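Side-chain contact in putative peptidase (Clostridium acetobutylicum, PDB 3K9T), which binds one zinc ion per subunit and probably takes part in making modified polysaccharides, and is not expected to be a peptidase despite its aminopeptidase-like region: residues E4-I9 / E415-K420. Residues are numbered along the deposited sequence; the frame is centred on the assembly and turned at random.
Sequences EINKYI and EFRRIK
Asn6 OD1 takes two N-H groups from the guanidinium of Arg417: a short, nearly straight bond from NH1 (2.7 Å, 164° at the hydrogen) and a weak, bent one from NH2 (3.2 Å). The oxygen lies at the edge of the guanidinium and in its plane, but the amide is turned 46° against that plane, and NH1 approaches from above the carbonyl plane. Asn6 ND2 is directed instead to Glu3 OE1, which helps fix which way round the amide sits; Arg417 NH1 also hydrogen-bonds Tyr421 OH. Ile9 runs head-on against the Arg417 chain, its CD1 3.4 Å from Arg417 NH2, again near the guanidinium edge, while Ile5 CG2 lies obliquely at 4.2 Å from the same nitrogen. Arg417 has CG anti to its carbonyl carbon (chi1 -68°), and its chain, though bent at chi2, carries the guanidinium across to helix 5-10. The axes of 5-9 and 416-420 come no nearer than 16.0 Å, so side chains alone make the contact. At its root, Glu415 N-caps helix 416-428, OE2 accepting from Arg417 N at 2.9 Å. Helix 336-355, supplying Glu348 for a salt bridge to Arg417 NE and Tyr351 for a cation-pi contact, lies beside helices 5-10 and 416-428 where the aminopeptidase-like region meets the permutated winged helix-turn-helix.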
loop_
_atom_site.group_PDB
_atom_site.type_symbol
_atom_site.label_atom_id
_atom_site.label_comp_id
_atom_site.label_asym_id
_atom_site.label_seq_id
_atom_site.Cartn_x
_atom_site.Cartn_y
_atom_site.Cartn_z
ATOM N N GLU A 4 7.564 20.150 31.909
ATOM C CA GLU A 4 8.487 19.795 32.988
ATOM C C GLU A 4 9.304 18.515 32.751
ATOM O O GLU A 4 10.336 18.334 33.381
ATOM C CB GLU A 4 7.748 19.706 34.317
ATOM C CG GLU A 4 7.328 21.086 34.853
ATOM C CD GLU A 4 6.968 21.037 36.313
ATOM O OE1 GLU A 4 6.597 19.935 36.787
ATOM O OE2 GLU A 4 7.057 22.091 36.991
ATOM N N ILE A 5 8.851 17.646 31.852
ATOM C CA ILE A 5 9.625 16.475 31.473
ATOM C C ILE A 5 10.914 16.880 30.728
ATOM O O ILE A 5 11.882 16.120 30.703
ATOM C CB ILE A 5 8.794 15.495 30.580
ATOM C CG1 ILE A 5 9.081 14.034 30.942
ATOM C CG2 ILE A 5 9.060 15.744 29.129
ATOM C CD1 ILE A 5 8.142 13.020 30.281
ATOM N N ASN A 6 10.929 18.063 30.115
ATOM C CA ASN A 6 12.068 18.463 29.293
ATOM C C ASN A 6 13.395 18.450 30.060
ATOM O O ASN A 6 14.411 18.077 29.515
ATOM C CB ASN A 6 11.849 19.835 28.660
ATOM C CG ASN A 6 10.636 19.895 27.725
ATOM O OD1 ASN A 6 9.970 18.899 27.431
ATOM N ND2 ASN A 6 10.337 21.097 27.268
ATOM N N LYS A 7 13.377 18.830 31.328
ATOM C CA LYS A 7 14.608 18.910 32.105
ATOM C C LYS A 7 15.137 17.509 32.353
ATOM O O LYS A 7 16.354 17.334 32.412
ATOM C CB LYS A 7 14.427 19.708 33.427
ATOM C CG LYS A 7 13.317 19.161 34.348
ATOM C CD LYS A 7 12.982 20.029 35.608
ATOM C CE LYS A 7 11.529 19.726 36.192
ATOM N NZ LYS A 7 10.408 20.636 35.674
ATOM N N TYR A 8 14.232 16.531 32.501
ATOM C CA TYR A 8 14.635 15.142 32.674
ATOM C C TYR A 8 15.274 14.596 31.388
ATOM O O TYR A 8 16.290 13.892 31.443
ATOM C CB TYR A 8 13.455 14.257 33.095
ATOM C CG TYR A 8 12.930 14.585 34.480
ATOM C CD1 TYR A 8 13.538 14.088 35.625
ATOM C CD2 TYR A 8 11.828 15.386 34.639
ATOM C CE1 TYR A 8 13.054 14.415 36.889
ATOM C CE2 TYR A 8 11.345 15.712 35.877
ATOM C CZ TYR A 8 11.959 15.238 37.001
ATOM O OH TYR A 8 11.428 15.583 38.223
ATOM N N ILE A 9 14.692 14.921 30.232
ATOM C CA ILE A 9 15.264 14.495 28.968
ATOM C C ILE A 9 16.628 15.168 28.824
ATOM O O ILE A 9 17.610 14.508 28.468
ATOM C CB ILE A 9 14.353 14.818 27.766
ATOM C CG1 ILE A 9 13.085 13.965 27.829
ATOM C CG2 ILE A 9 15.087 14.571 26.484
ATOM C CD1 ILE A 9 11.924 14.433 26.908
ATOM N N GLU A 415 7.884 16.647 12.682
ATOM C CA GLU A 415 8.123 16.180 14.013
ATOM C C GLU A 415 6.994 16.587 14.990
ATOM O O GLU A 415 6.419 17.667 14.906
ATOM C CB GLU A 415 9.465 16.732 14.464
ATOM C CG GLU A 415 10.044 16.002 15.623
ATOM C CD GLU A 415 9.906 16.772 16.861
ATOM O OE1 GLU A 415 10.337 17.941 16.810
ATOM O OE2 GLU A 415 9.393 16.208 17.858
ATOM N N PHE A 416 6.706 15.707 15.936
ATOM C CA PHE A 416 5.575 15.890 16.812
ATOM C C PHE A 416 5.641 17.178 17.629
ATOM O O PHE A 416 4.673 17.924 17.665
ATOM C CB PHE A 416 5.378 14.678 17.732
ATOM C CG PHE A 416 4.185 14.833 18.676
ATOM C CD1 PHE A 416 2.910 14.533 18.267
ATOM C CD2 PHE A 416 4.354 15.329 19.953
ATOM C CE1 PHE A 416 1.845 14.701 19.122
ATOM C CE2 PHE A 416 3.296 15.509 20.807
ATOM C CZ PHE A 416 2.046 15.209 20.398
ATOM N N ARG A 417 6.760 17.461 18.285
ATOM C CA ARG A 417 6.835 18.695 19.064
ATOM C C ARG A 417 6.586 19.966 18.254
ATOM O O ARG A 417 6.061 20.929 18.768
ATOM C CB ARG A 417 8.146 18.801 19.800
ATOM C CG ARG A 417 8.289 17.779 20.902
ATOM C CD ARG A 417 9.091 18.338 22.021
ATOM N NE ARG A 417 9.412 17.337 23.028
ATOM C CZ ARG A 417 9.619 17.611 24.315
ATOM N NH1 ARG A 417 9.506 18.863 24.775
ATOM N NH2 ARG A 417 9.931 16.624 25.149
ATOM N N ARG A 418 6.964 19.966 16.986
ATOM C CA ARG A 418 6.722 21.127 16.124
ATOM C C ARG A 418 5.228 21.421 15.967
ATOM O O ARG A 418 4.763 22.571 16.009
ATOM C CB ARG A 418 7.297 20.833 14.760
ATOM C CG ARG A 418 7.631 22.030 14.000
ATOM C CD ARG A 418 8.370 21.660 12.758
ATOM N NE ARG A 418 8.215 22.751 11.828
ATOM C CZ ARG A 418 8.390 22.660 10.524
ATOM N NH1 ARG A 418 8.728 21.500 9.988
ATOM N NH2 ARG A 418 8.216 23.748 9.763
ATOM N N ILE A 419 4.484 20.343 15.788
ATOM C CA ILE A 419 3.051 20.407 15.698
ATOM C C ILE A 419 2.468 20.849 17.036
ATOM O O ILE A 419 1.609 21.701 17.067
ATOM C CB ILE A 419 2.495 19.060 15.229
ATOM C CG1 ILE A 419 3.070 18.733 13.822
ATOM C CG2 ILE A 419 0.989 19.074 15.275
ATOM C CD1 ILE A 419 2.905 19.819 12.795
ATOM N N LYS A 420 2.989 20.305 18.130
ATOM C CA LYS A 420 2.484 20.580 19.470
ATOM C C LYS A 420 2.625 22.042 19.851
ATOM O O LYS A 420 1.685 22.685 20.342
ATOM C CB LYS A 420 3.243 19.704 20.475
ATOM C CG LYS A 420 2.622 19.632 21.860
ATOM C CD LYS A 420 3.047 20.793 22.758
ATOM C CE LYS A 420 2.642 20.548 24.203
ATOM N NZ LYS A 420 2.837 21.758 25.040
#